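Local coordinates for protein dextranase (Pseudarthrobacter oxydans, PDB 6NZS) that catalyses the endohydrolysis of (1->6)-alpha-D-glucosidic linkages in dextran, as a member of glycosyl hydrolase family 49, at residues Pro152-Ala157 with Thr180-Ser185; Gly166-Glu171 with His435-Trp440; Gly259-Gly264 with Ser285-Val290; Phe318-Ala323 with Gln349-Asn354; Ser341-Gly346 with Glu372-Ser377. All coordinates share one frame; numbering follows the deposited sequence.

Interaction 1: Pro152-Ala157 with Thr180-Ser185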
# COMPACT_ATOMS: atom_id res chain seq x y z
N PRO A 152 11.51 -9.20 20.21
CA PRO A 152 12.53 -10.14 19.71
C PRO A 152 12.52 -10.34 18.20
O PRO A 152 13.50 -10.88 17.67
CB PRO A 152 12.21 -11.45 20.44
CG PRO A 152 11.33 -11.08 21.57
CD PRO A 152 10.60 -9.85 21.18
N GLN A 153 11.46 -9.93 17.50
CA GLN A 153 11.40 -10.03 16.05
C GLN A 153 12.00 -8.83 15.33
O GLN A 153 12.19 -8.88 14.11
CB GLN A 153 9.94 -10.26 15.62
CG GLN A 153 9.51 -11.71 15.75
CD GLN A 153 10.22 -12.58 14.75
OE1 GLN A 153 10.23 -12.27 13.56
NE2 GLN A 153 10.84 -13.65 15.21
N LEU A 154 12.32 -7.76 16.05
CA LEU A 154 12.84 -6.56 15.41
C LEU A 154 14.23 -6.80 14.85
O LEU A 154 15.06 -7.48 15.47
CB LEU A 154 12.90 -5.40 16.40
CG LEU A 154 11.56 -4.93 16.97
CD1 LEU A 154 11.77 -3.76 17.93
CD2 LEU A 154 10.62 -4.54 15.84
N TYR A 155 14.50 -6.21 13.69
CA TYR A 155 15.84 -6.12 13.14
C TYR A 155 15.99 -4.71 12.57
O TYR A 155 15.01 -4.00 12.35
CB TYR A 155 16.08 -7.17 12.04
CG TYR A 155 15.54 -6.68 10.72
CD1 TYR A 155 14.17 -6.66 10.48
CD2 TYR A 155 16.39 -6.15 9.74
CE1 TYR A 155 13.66 -6.15 9.31
CE2 TYR A 155 15.88 -5.63 8.57
CZ TYR A 155 14.51 -5.64 8.36
OH TYR A 155 13.99 -5.12 7.20
N THR A 156 17.23 -4.32 12.30
CA THR A 156 17.51 -3.03 11.68
C THR A 156 18.08 -3.26 10.29
O THR A 156 19.03 -4.04 10.12
CB THR A 156 18.46 -2.20 12.54
OG1 THR A 156 17.84 -1.94 13.81
CG2 THR A 156 18.81 -0.87 11.85
N ALA A 157 17.49 -2.59 9.30
CA ALA A 157 18.07 -2.55 7.96
C ALA A 157 19.10 -1.43 7.90
O ALA A 157 18.85 -0.32 8.38
CB ALA A 157 16.97 -2.29 6.93
N THR A 180 14.12 0.27 11.60
CA THR A 180 13.95 -0.88 12.48
C THR A 180 12.50 -1.36 12.42
O THR A 180 11.58 -0.55 12.57
CB THR A 180 14.34 -0.50 13.91
OG1 THR A 180 15.73 -0.18 13.94
CG2 THR A 180 14.07 -1.65 14.87
N GLU A 181 12.30 -2.65 12.19
CA GLU A 181 10.95 -3.18 12.01
C GLU A 181 10.98 -4.68 12.27
O GLU A 181 12.07 -5.28 12.34
CB GLU A 181 10.44 -2.89 10.58
CG GLU A 181 11.19 -3.73 9.55
CD GLU A 181 10.90 -3.39 8.10
OE1 GLU A 181 10.03 -2.56 7.82
OE2 GLU A 181 11.58 -3.97 7.22
N PRO A 182 9.82 -5.31 12.43
CA PRO A 182 9.80 -6.78 12.55
C PRO A 182 10.34 -7.44 11.28
O PRO A 182 9.99 -7.06 10.17
CB PRO A 182 8.31 -7.10 12.74
CG PRO A 182 7.74 -5.84 13.34
CD PRO A 182 8.48 -4.73 12.66
N ARG A 183 11.21 -8.44 11.47
CA ARG A 183 11.64 -9.24 10.32
C ARG A 183 10.47 -10.02 9.75
O ARG A 183 10.29 -10.09 8.52
CB ARG A 183 12.72 -10.23 10.76
CG ARG A 183 13.33 -11.01 9.60
CD ARG A 183 14.40 -12.03 10.03
NE ARG A 183 15.43 -11.47 10.91
CZ ARG A 183 16.62 -11.01 10.52
NH1 ARG A 183 16.98 -11.01 9.24
NH2 ARG A 183 17.46 -10.54 11.43
N ASN A 184 9.66 -10.61 10.62
CA ASN A 184 8.45 -11.31 10.25
C ASN A 184 7.30 -10.45 10.75
O ASN A 184 7.00 -10.41 11.95
CB ASN A 184 8.45 -12.70 10.87
CG ASN A 184 9.63 -13.52 10.40
OD1 ASN A 184 9.69 -13.91 9.23
ND2 ASN A 184 10.58 -13.77 11.29
N SER A 185 6.70 -9.70 9.84
CA SER A 185 5.67 -8.76 10.26
C SER A 185 4.34 -9.48 10.47
O SER A 185 4.10 -10.58 9.98
CB SER A 185 5.55 -7.61 9.26
OG SER A 185 5.19 -8.05 7.97
O HOH W 1 14.90 -10.94 13.89
O HOH W 2 16.70 -10.05 14.62
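The ring of Y155 turns its edge to the other strand, with R183 N and P182 O near the ring plane, while one face of the R183 guanidinium lies against Y155 CB, 3.7 Å from NH2. These groups decorate an antiparallel strand pair of the N-terminal Ig-like domain. Y155 and E181 form its hydrogen-bonded pair, with Y155 N to E181 O at 2.9 Å and E181 N to Y155 O at 3.0 Å. Both Y155 (chi1 83°) and E181 (chi1 70°) hold CG between the backbone N and the carbonyl carbon, which lays the ring and the carboxylate chain side by side. Y155 OH donates to E181 OE2 at 2.7 Å, reaching that oxygen on its anti side; R437 adds a salt bridge to the same oxygen. On the other face of the sheet, the hydroxyls of T156 and T180 share a hydrogen bond. L154 CD2 packs on P182 CD at 3.8 Å. R183 itself is held at NH1 by the carbonyl of A81. Where the pairing ends, R183 N donates to Q153 O, and N184 ND2 gives a 2.7 Å hydrogen bond to Q153 OE1, which lies close to the N184 amide plane.

Interaction 2: Gly166-Glu171 with His435-Trp440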
# COMPACT_ATOMS: atom_id res chain seq x y z
N GLY A 166 24.32 2.67 -2.54
CA GLY A 166 24.31 1.74 -1.43
C GLY A 166 23.42 0.56 -1.71
O GLY A 166 22.70 0.49 -2.71
N LYS A 167 23.49 -0.40 -0.80
CA LYS A 167 22.65 -1.59 -0.81
C LYS A 167 22.22 -1.86 0.62
O LYS A 167 22.96 -1.57 1.56
CB LYS A 167 23.42 -2.82 -1.32
CG LYS A 167 23.84 -2.73 -2.78
CD LYS A 167 22.75 -3.22 -3.71
CE LYS A 167 22.96 -2.75 -5.14
NZ LYS A 167 21.69 -2.75 -5.92
N LEU A 168 21.02 -2.42 0.78
CA LEU A 168 20.57 -2.77 2.11
C LEU A 168 21.23 -4.07 2.59
O LEU A 168 21.49 -4.99 1.81
CB LEU A 168 19.05 -2.92 2.15
CG LEU A 168 18.28 -1.61 2.06
CD1 LEU A 168 16.80 -1.92 2.18
CD2 LEU A 168 18.70 -0.62 3.13
N THR A 169 21.49 -4.12 3.89
CA THR A 169 22.06 -5.30 4.53
C THR A 169 21.61 -5.32 5.98
O THR A 169 21.24 -4.30 6.55
CB THR A 169 23.60 -5.25 4.43
OG1 THR A 169 24.16 -6.39 5.10
CG2 THR A 169 24.12 -3.98 5.09
N THR A 170 21.64 -6.52 6.57
CA THR A 170 21.40 -6.62 8.00
C THR A 170 22.66 -6.46 8.82
O THR A 170 22.59 -6.46 10.06
CB THR A 170 20.71 -7.95 8.36
OG1 THR A 170 21.53 -9.03 7.90
CG2 THR A 170 19.35 -8.05 7.71
N GLU A 171 23.82 -6.33 8.17
CA GLU A 171 25.08 -6.12 8.89
C GLU A 171 25.17 -4.67 9.35
O GLU A 171 24.98 -3.74 8.56
CB GLU A 171 26.29 -6.48 8.02
CG GLU A 171 26.51 -5.62 6.79
CD GLU A 171 27.86 -5.83 6.09
OE1 GLU A 171 28.22 -4.97 5.23
OE2 GLU A 171 28.54 -6.84 6.40
N HIS A 435 6.14 2.13 8.65
CA HIS A 435 7.50 1.71 8.38
C HIS A 435 7.86 2.16 6.98
O HIS A 435 6.99 2.38 6.14
CB HIS A 435 7.64 0.19 8.46
CG HIS A 435 7.46 -0.34 9.85
ND1 HIS A 435 8.34 -0.03 10.87
CD2 HIS A 435 6.49 -1.11 10.40
CE1 HIS A 435 7.93 -0.61 11.99
NE2 HIS A 435 6.81 -1.27 11.72
N ASN A 436 9.17 2.26 6.73
CA ASN A 436 9.66 2.51 5.39
C ASN A 436 11.12 2.10 5.34
O ASN A 436 11.81 2.16 6.36
CB ASN A 436 9.52 3.99 4.99
CG ASN A 436 10.57 4.86 5.64
OD1 ASN A 436 11.60 5.17 5.02
ND2 ASN A 436 10.35 5.24 6.89
N ARG A 437 11.58 1.70 4.15
CA ARG A 437 12.98 1.35 3.95
C ARG A 437 13.59 2.19 2.84
O ARG A 437 14.42 1.72 2.06
CB ARG A 437 13.15 -0.15 3.67
CG ARG A 437 12.93 -1.04 4.90
CD ARG A 437 13.47 -2.46 4.69
NE ARG A 437 12.89 -3.12 3.53
CZ ARG A 437 11.72 -3.75 3.52
NH1 ARG A 437 10.99 -3.84 4.63
NH2 ARG A 437 11.28 -4.30 2.39
N MET A 438 13.19 3.46 2.76
CA MET A 438 13.73 4.35 1.74
C MET A 438 15.15 4.73 2.13
O MET A 438 15.39 5.33 3.19
CB MET A 438 12.83 5.58 1.59
CG MET A 438 11.42 5.21 1.08
SD MET A 438 10.36 6.62 0.65
CE MET A 438 10.19 7.40 2.25
N TYR A 439 16.12 4.35 1.29
CA TYR A 439 17.49 4.22 1.77
C TYR A 439 18.57 4.90 0.94
O TYR A 439 19.73 4.85 1.34
CB TYR A 439 17.88 2.73 1.91
CG TYR A 439 18.03 1.97 0.59
CD1 TYR A 439 19.25 1.91 -0.08
CD2 TYR A 439 16.95 1.29 0.04
CE1 TYR A 439 19.38 1.21 -1.26
CE2 TYR A 439 17.09 0.58 -1.15
CZ TYR A 439 18.30 0.54 -1.79
OH TYR A 439 18.43 -0.17 -2.96
N TRP A 440 18.23 5.51 -0.19
CA TRP A 440 19.23 5.83 -1.21
C TRP A 440 20.33 6.76 -0.69
O TRP A 440 20.05 7.80 -0.08
CB TRP A 440 18.56 6.50 -2.40
CG TRP A 440 17.40 5.76 -2.98
CD1 TRP A 440 16.10 6.16 -3.00
CD2 TRP A 440 17.45 4.51 -3.69
NE1 TRP A 440 15.33 5.23 -3.65
CE2 TRP A 440 16.13 4.22 -4.09
CE3 TRP A 440 18.47 3.61 -4.02
CZ2 TRP A 440 15.81 3.06 -4.80
CZ3 TRP A 440 18.15 2.46 -4.72
CH2 TRP A 440 16.83 2.20 -5.10
O HOH W 3 20.65 -0.38 -4.33
O HOH W 4 19.38 -3.03 -1.50
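Between G166-L168 and R437-Y439 the backbones stay well separated, the CA atoms of L168 and Y439 standing 7.6 Å apart, and side chains with water bridge the interval. L168 carries the contact. Its CG sits over one face of the Y439 ring, 3.9 Å from the centroid and 17° off the ring normal, a CH-pi contact displaced toward the ring's rim. The two methyls divide the work: L168 CD2 meets Y439 CB at 3.7 Å, and L168 CD1 lies beside Y439 CD2 and near the edge of the R437 guanidinium. The ring takes this position because Y439 CG stands between its backbone N and carbonyl carbon (chi1 69°). G166 O approaches the ring edge instead, 3.7 Å from Y439 CE1. Water links the polar rims: one molecule donates to G166 O at 2.8 Å, accepts from K167 NZ and lies 2.6 Å from Y439 OH, while another accepts from L168 N. K167 NZ is also paired with E72, and the R437 guanidinium is gripped by E181 and E409. The contact belongs to a domain interface, where the N-terminal Ig-like domain meets a loop of the beta-solenoid.

Interaction 3: Gly259-Gly264 with Ser285-Val290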
# COMPACT_ATOMS: atom_id res chain seq x y z
N GLY A 259 -12.76 -15.79 3.81
CA GLY A 259 -12.34 -17.17 3.74
C GLY A 259 -12.12 -17.70 2.35
O GLY A 259 -11.68 -18.85 2.20
N ALA A 260 -12.41 -16.91 1.31
CA ALA A 260 -12.00 -17.27 -0.03
C ALA A 260 -10.56 -16.82 -0.26
O ALA A 260 -10.17 -15.72 0.16
CB ALA A 260 -12.91 -16.61 -1.06
N TYR A 261 -9.78 -17.67 -0.92
CA TYR A 261 -8.40 -17.37 -1.30
C TYR A 261 -8.26 -17.70 -2.77
O TYR A 261 -8.30 -18.88 -3.16
CB TYR A 261 -7.43 -18.19 -0.45
CG TYR A 261 -5.98 -17.74 -0.52
CD1 TYR A 261 -5.15 -18.14 -1.56
CD2 TYR A 261 -5.45 -16.92 0.46
CE1 TYR A 261 -3.83 -17.73 -1.61
CE2 TYR A 261 -4.12 -16.51 0.42
CZ TYR A 261 -3.33 -16.91 -0.62
OH TYR A 261 -2.01 -16.50 -0.66
N VAL A 262 -8.14 -16.67 -3.60
CA VAL A 262 -8.08 -16.82 -5.05
C VAL A 262 -6.68 -16.44 -5.51
O VAL A 262 -6.25 -15.29 -5.34
CB VAL A 262 -9.12 -15.93 -5.74
CG1 VAL A 262 -9.00 -16.05 -7.26
CG2 VAL A 262 -10.53 -16.31 -5.27
N LYS A 263 -5.96 -17.40 -6.09
CA LYS A 263 -4.69 -17.11 -6.75
C LYS A 263 -5.01 -16.73 -8.19
O LYS A 263 -5.49 -17.58 -8.96
CB LYS A 263 -3.78 -18.33 -6.69
CG LYS A 263 -3.60 -18.86 -5.28
CD LYS A 263 -2.72 -20.09 -5.25
CE LYS A 263 -2.61 -20.62 -3.83
NZ LYS A 263 -1.54 -21.64 -3.71
N GLY A 264 -4.79 -15.47 -8.55
CA GLY A 264 -5.16 -15.00 -9.88
C GLY A 264 -5.26 -13.48 -9.92
O GLY A 264 -4.73 -12.78 -9.06
N SER A 285 -4.51 -13.21 -4.66
CA SER A 285 -3.05 -13.31 -4.57
C SER A 285 -2.44 -13.51 -5.95
O SER A 285 -2.89 -14.37 -6.71
CB SER A 285 -2.65 -14.47 -3.67
OG SER A 285 -1.25 -14.64 -3.73
N GLY A 286 -1.40 -12.74 -6.26
CA GLY A 286 -0.69 -12.89 -7.52
C GLY A 286 0.54 -13.78 -7.42
O GLY A 286 1.42 -13.72 -8.29
N GLU A 287 0.58 -14.62 -6.38
CA GLU A 287 1.77 -15.40 -6.05
C GLU A 287 2.22 -16.32 -7.18
O GLU A 287 3.41 -16.66 -7.25
CB GLU A 287 1.50 -16.22 -4.79
CG GLU A 287 0.46 -17.32 -4.97
CD GLU A 287 -0.05 -17.85 -3.65
OE1 GLU A 287 -0.80 -17.11 -2.96
OE2 GLU A 287 0.28 -18.99 -3.28
N GLN A 288 1.31 -16.76 -8.05
CA GLN A 288 1.68 -17.69 -9.11
C GLN A 288 2.33 -17.00 -10.30
O GLN A 288 2.94 -17.69 -11.13
CB GLN A 288 0.47 -18.51 -9.58
CG GLN A 288 -0.20 -19.28 -8.47
CD GLN A 288 -1.40 -20.10 -8.93
OE1 GLN A 288 -2.30 -19.60 -9.59
NE2 GLN A 288 -1.42 -21.37 -8.55
N TYR A 289 2.24 -15.68 -10.40
CA TYR A 289 2.77 -14.96 -11.55
C TYR A 289 4.22 -14.57 -11.31
O TYR A 289 4.60 -14.17 -10.20
CB TYR A 289 1.94 -13.70 -11.83
CG TYR A 289 0.48 -13.97 -12.11
CD1 TYR A 289 0.10 -14.70 -13.23
CD2 TYR A 289 -0.51 -13.49 -11.27
CE1 TYR A 289 -1.23 -14.95 -13.50
CE2 TYR A 289 -1.84 -13.73 -11.53
CZ TYR A 289 -2.20 -14.46 -12.65
OH TYR A 289 -3.53 -14.70 -12.89
N VAL A 290 5.03 -14.70 -12.36
CA VAL A 290 6.41 -14.22 -12.32
C VAL A 290 6.42 -12.70 -12.30
O VAL A 290 5.48 -12.04 -12.77
CB VAL A 290 7.17 -14.78 -13.54
CG1 VAL A 290 6.65 -14.17 -14.84
CG2 VAL A 290 8.67 -14.56 -13.40
O HOH W 5 0.43 -21.39 -5.09
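Successive coils of a right-handed parallel beta-helix, the pectate-lyase-like solenoid of this enzyme, meet where strand 260-263 runs beside the end of strand 283-285. The parallel bridge pairs K263 with S285: S285 N donates to V262 O at 2.8 Å, and G264 N returns the link to S285 O at 2.9 Å. Beyond S285 the chain folds into a type I turn, G286 to Y289, which swings E287 and Q288 back over strand 260-263. E287 is the focus of the polar network. Its OE1 accepts two hydroxyls, Y261 OH at 2.7 Å nearly along the C-O axis and S285 OG at 2.6 Å on the anti lone pair, and this pair of bonds holds the carboxylate; the tyrosine ring stands at 81° to it. S285 OG also accepts from E287 N, forming an ST turn. E287 OE2 forms a salt bridge with K263 NZ at 3.2 Å, its hydrogen bond weak. The lysine chain, extended beyond CG, reaches onward to the carbonyls of G27 and E30. Q288 crosses it at about a right angle, its OE1 3.5 Å from K263 CB, and bonds to G240 N. At the end of the turn, Y289 OH touches G264 CA at 3.4 Å and bonds to the carbonyl of Y243. Parallel strands of successive coils, paired side by side and followed by a turn, belong to a parallel beta-helix.

Interaction 4: Phe318-Ala323 with Gln349-Asn354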
# COMPACT_ATOMS: atom_id res chain seq x y z
N PHE A 318 -9.57 -2.16 -15.31
CA PHE A 318 -10.88 -1.78 -15.81
C PHE A 318 -10.74 -0.92 -17.05
O PHE A 318 -9.69 -0.32 -17.30
CB PHE A 318 -11.66 -1.00 -14.76
CG PHE A 318 -12.02 -1.82 -13.57
CD1 PHE A 318 -11.12 -1.98 -12.52
CD2 PHE A 318 -13.24 -2.45 -13.50
CE1 PHE A 318 -11.46 -2.75 -11.42
CE2 PHE A 318 -13.58 -3.21 -12.41
CZ PHE A 318 -12.69 -3.37 -11.37
N ALA A 319 -11.82 -0.87 -17.82
CA ALA A 319 -11.93 -0.01 -19.00
C ALA A 319 -13.05 0.98 -18.75
O ALA A 319 -14.14 0.60 -18.32
CB ALA A 319 -12.24 -0.85 -20.24
N SER A 320 -12.78 2.26 -19.02
CA SER A 320 -13.73 3.34 -18.79
C SER A 320 -14.22 3.87 -20.13
O SER A 320 -13.42 4.34 -20.94
CB SER A 320 -13.11 4.47 -17.97
OG SER A 320 -14.03 5.54 -17.81
N ALA A 321 -15.54 3.80 -20.34
CA ALA A 321 -16.16 4.41 -21.51
C ALA A 321 -16.31 5.90 -21.27
O ALA A 321 -16.08 6.41 -20.17
CB ALA A 321 -17.54 3.79 -21.74
N ASP A 322 -16.68 6.63 -22.32
CA ASP A 322 -16.98 8.05 -22.13
C ASP A 322 -18.10 8.24 -21.12
O ASP A 322 -18.09 9.20 -20.34
CB ASP A 322 -17.33 8.71 -23.46
CG ASP A 322 -16.10 9.11 -24.25
OD1 ASP A 322 -15.02 9.27 -23.65
OD2 ASP A 322 -16.22 9.26 -25.49
N ALA A 323 -19.08 7.34 -21.12
CA ALA A 323 -20.20 7.44 -20.19
C ALA A 323 -19.71 7.38 -18.74
O ALA A 323 -18.68 6.76 -18.43
CB ALA A 323 -21.19 6.29 -20.42
N GLN A 349 -11.67 10.50 -16.74
CA GLN A 349 -12.48 11.47 -16.01
C GLN A 349 -13.89 10.98 -15.71
O GLN A 349 -14.64 11.70 -15.05
CB GLN A 349 -12.53 12.80 -16.78
CG GLN A 349 -11.18 13.51 -16.87
CD GLN A 349 -11.32 14.95 -17.33
OE1 GLN A 349 -12.30 15.63 -17.02
NE2 GLN A 349 -10.32 15.43 -18.07
N THR A 350 -14.27 9.79 -16.17
CA THR A 350 -15.65 9.31 -16.00
C THR A 350 -15.69 7.91 -15.39
O THR A 350 -16.55 7.10 -15.72
CB THR A 350 -16.43 9.36 -17.31
OG1 THR A 350 -15.82 8.47 -18.25
CG2 THR A 350 -16.44 10.78 -17.89
N PHE A 351 -14.77 7.62 -14.47
CA PHE A 351 -14.70 6.31 -13.81
C PHE A 351 -14.51 6.56 -12.32
O PHE A 351 -13.38 6.66 -11.83
CB PHE A 351 -13.59 5.44 -14.40
CG PHE A 351 -13.73 3.99 -14.06
CD1 PHE A 351 -14.53 3.16 -14.83
CD2 PHE A 351 -13.06 3.46 -12.96
CE1 PHE A 351 -14.67 1.82 -14.51
CE2 PHE A 351 -13.19 2.12 -12.64
CZ PHE A 351 -14.00 1.30 -13.41
N HIS A 352 -15.60 6.64 -11.59
CA HIS A 352 -15.60 7.17 -10.23
C HIS A 352 -15.54 6.04 -9.22
O HIS A 352 -16.47 5.22 -9.14
CB HIS A 352 -16.82 8.07 -10.03
CG HIS A 352 -16.95 9.10 -11.11
ND1 HIS A 352 -15.98 10.06 -11.33
CD2 HIS A 352 -17.90 9.30 -12.05
CE1 HIS A 352 -16.34 10.81 -12.36
NE2 HIS A 352 -17.50 10.37 -12.81
N MET A 353 -14.47 6.01 -8.44
CA MET A 353 -14.18 4.88 -7.56
C MET A 353 -14.58 5.19 -6.13
O MET A 353 -14.39 6.30 -5.64
CB MET A 353 -12.68 4.56 -7.61
CG MET A 353 -12.22 4.20 -9.01
SD MET A 353 -10.43 4.28 -9.18
CE MET A 353 -9.93 3.26 -7.78
N ASN A 354 -15.12 4.17 -5.46
CA ASN A 354 -15.45 4.24 -4.04
C ASN A 354 -14.73 3.06 -3.41
O ASN A 354 -15.21 1.92 -3.47
CB ASN A 354 -16.97 4.16 -3.84
CG ASN A 354 -17.38 4.19 -2.39
OD1 ASN A 354 -16.57 4.47 -1.51
ND2 ASN A 354 -18.64 3.88 -2.12
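Aromatic and apolar contacts come first: F351 drives its ring tip against F318, with CZ 3.5 Å from F318 CB. The two side chains cross at about a right angle, and the rings meet obliquely, their centroids 5.6 Å apart and planes at 42°. F351 holds CG anti to the backbone N (chi1 -163°), which extends the ring past S320 toward F318. Along the way S320 CB rests 3.7 Å from F351 CD1, and S320 OG comes within 3.4 Å of F351 CB. This is interior packing of the parallel beta-helix, between strands 316-320 and 351-361 on different faces of the solenoid. Around the phenylalanines, F268 stacks on F318, and L327 and V344 touch both side chains. Polar contacts gather where strand 316-320 gives way to a loop. T350 OG1, placed between its own backbone N and carbonyl carbon by a chi1 of 63°, faces the carbonyls of A321, D322 and A323. A321 O is the closest at 2.8 Å, followed by D322 O at 3.2 Å; all these bonds are weak, and which acceptor receives the single proton is not settled. S320 OG has a firmer partner in the carbonyl of N347, and D322 OD1 bonds to the side-chain ND2 of N347.

Interaction 5: Ser341-Gly346 with Glu372-Ser377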
# COMPACT_ATOMS: atom_id res chain seq x y z
N SER A 341 -0.70 -2.80 -9.07
CA SER A 341 -1.91 -3.35 -8.47
C SER A 341 -3.16 -3.04 -9.28
O SER A 341 -4.05 -3.89 -9.40
CB SER A 341 -2.08 -2.84 -7.03
OG SER A 341 -2.23 -1.41 -6.99
N PHE A 342 -3.26 -1.84 -9.85
CA PHE A 342 -4.58 -1.36 -10.26
C PHE A 342 -4.41 -0.32 -11.36
O PHE A 342 -3.58 0.58 -11.23
CB PHE A 342 -5.27 -0.72 -9.04
CG PHE A 342 -6.64 -0.20 -9.33
CD1 PHE A 342 -6.82 1.08 -9.82
CD2 PHE A 342 -7.75 -1.01 -9.14
CE1 PHE A 342 -8.08 1.56 -10.12
CE2 PHE A 342 -9.02 -0.53 -9.44
CZ PHE A 342 -9.18 0.74 -9.92
N VAL A 343 -5.22 -0.42 -12.41
CA VAL A 343 -5.21 0.58 -13.48
C VAL A 343 -6.57 0.62 -14.16
O VAL A 343 -7.31 -0.37 -14.20
CB VAL A 343 -4.09 0.35 -14.51
CG1 VAL A 343 -4.45 -0.77 -15.48
CG2 VAL A 343 -3.79 1.64 -15.28
N VAL A 344 -6.91 1.80 -14.67
CA VAL A 344 -8.07 2.01 -15.51
C VAL A 344 -7.58 2.69 -16.77
O VAL A 344 -6.82 3.67 -16.70
CB VAL A 344 -9.12 2.91 -14.81
CG1 VAL A 344 -10.30 3.17 -15.75
CG2 VAL A 344 -9.58 2.28 -13.51
N TYR A 345 -7.98 2.17 -17.93
CA TYR A 345 -7.70 2.81 -19.20
C TYR A 345 -9.01 3.22 -19.84
O TYR A 345 -10.05 2.60 -19.62
CB TYR A 345 -6.96 1.87 -20.14
CG TYR A 345 -5.53 1.59 -19.72
CD1 TYR A 345 -4.62 2.63 -19.58
CD2 TYR A 345 -5.11 0.30 -19.48
CE1 TYR A 345 -3.31 2.37 -19.20
CE2 TYR A 345 -3.80 0.04 -19.10
CZ TYR A 345 -2.92 1.07 -18.96
OH TYR A 345 -1.62 0.81 -18.58
N GLY A 346 -8.95 4.28 -20.66
CA GLY A 346 -10.12 4.84 -21.30
C GLY A 346 -10.32 6.29 -20.89
O GLY A 346 -9.35 7.06 -20.82
N GLU A 372 -4.16 4.08 -7.90
CA GLU A 372 -4.40 5.33 -8.61
C GLU A 372 -5.91 5.56 -8.60
O GLU A 372 -6.67 4.78 -9.19
CB GLU A 372 -3.87 5.24 -10.04
CG GLU A 372 -4.03 6.54 -10.85
CD GLU A 372 -3.35 6.48 -12.21
OE1 GLU A 372 -2.45 5.62 -12.41
OE2 GLU A 372 -3.72 7.30 -13.09
N LEU A 373 -6.34 6.61 -7.91
CA LEU A 373 -7.75 6.97 -7.85
C LEU A 373 -8.05 7.95 -8.98
O LEU A 373 -7.41 9.00 -9.09
CB LEU A 373 -8.10 7.57 -6.49
CG LEU A 373 -7.91 6.60 -5.32
CD1 LEU A 373 -7.85 7.37 -4.02
CD2 LEU A 373 -9.05 5.61 -5.28
N TYR A 374 -9.02 7.60 -9.82
CA TYR A 374 -9.35 8.42 -10.97
C TYR A 374 -10.27 9.57 -10.56
O TYR A 374 -10.75 9.64 -9.43
CB TYR A 374 -9.86 7.52 -12.11
CG TYR A 374 -8.71 6.67 -12.62
CD1 TYR A 374 -8.31 5.52 -11.94
CD2 TYR A 374 -7.97 7.05 -13.73
CE1 TYR A 374 -7.21 4.76 -12.37
CE2 TYR A 374 -6.88 6.30 -14.17
CZ TYR A 374 -6.51 5.15 -13.48
OH TYR A 374 -5.42 4.42 -13.92
N LYS A 375 -10.49 10.50 -11.49
CA LYS A 375 -11.16 11.75 -11.13
C LYS A 375 -12.49 11.49 -10.42
O LYS A 375 -13.29 10.65 -10.85
CB LYS A 375 -11.41 12.59 -12.39
CG LYS A 375 -12.08 13.92 -12.08
CD LYS A 375 -12.28 14.76 -13.34
CE LYS A 375 -12.95 16.07 -12.99
NZ LYS A 375 -13.00 16.99 -14.16
N GLY A 376 -12.71 12.18 -9.31
CA GLY A 376 -13.99 12.07 -8.63
C GLY A 376 -14.12 10.74 -7.90
O GLY A 376 -15.11 10.02 -8.08
N SER A 377 -13.12 10.41 -7.09
CA SER A 377 -13.09 9.16 -6.36
C SER A 377 -12.81 9.43 -4.89
O SER A 377 -12.25 10.47 -4.52
CB SER A 377 -12.01 8.22 -6.89
OG SER A 377 -12.26 7.83 -8.22
O HOH W 6 -2.12 2.77 -12.53
O HOH W 7 -4.50 5.22 -16.37
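Y374 packs tightly against V344, which covers one face of its ring: V344 CB lies 3.8 Å from the centroid and 20° off the normal, a CH-pi contact shifted toward the rim. V344 CG2 adds a 3.6 Å contact to Y374 CE1. The ring and the valine run antiparallel past one another, bringing the hydroxyl to the backbone, where V344 N donates to Y374 OH at 3.1 Å with a nearly straight N-H...O angle of 170°. V343 CG2 touches the same hydroxyl. F342, with CG anti to its backbone N (chi1 -179°), extends alongside; its CE1 meets the Y374 ring at the edge, 4.0 Å from CE1 of the tyrosine, and also lies 3.6 Å from E372 O. That carbonyl and E372 N are both buried without a hydrogen-bonding partner in the model. The looser side is watery. One water lies 2.8 Å from V344 O and sits in the plane of the tyrosine ring, 2.7 Å from Y374 OH; another lies near both F342 O and E372 OE1, while E372 OE2 bonds to H395. The contact joins the outermost strands of two parallel sheets: strand 342-346, paired with 316-320, is the last of a four-stranded one, and strand 371-372 is the first of the next, with M353 and F351 of strand 351-361 packing against F342 and V344 respectively.

Interactions 1 and 2 share the interface of the N-terminal domain with the solenoid and touch directly through the salt bridge between E181 and R437. Interaction 1 is strand pairing within the Ig-like domain, whereas interaction 2 joins the domains by apolar packing and water. Interactions 3, 4 and 5 lie in the solenoid. Interactions 4 and 5, with centres 8 Å apart, lie on neighbouring strands 316-320 and 342-346 respectively, and H352 ND1 probably bonds to K375 O between them. Interactions 2, 3 and 5 are buried; 1 and 4 are partly so, with exposed D322 and A323 flanking 4. Charge marks interaction 3, while aromatic rings dominate 4 and 5.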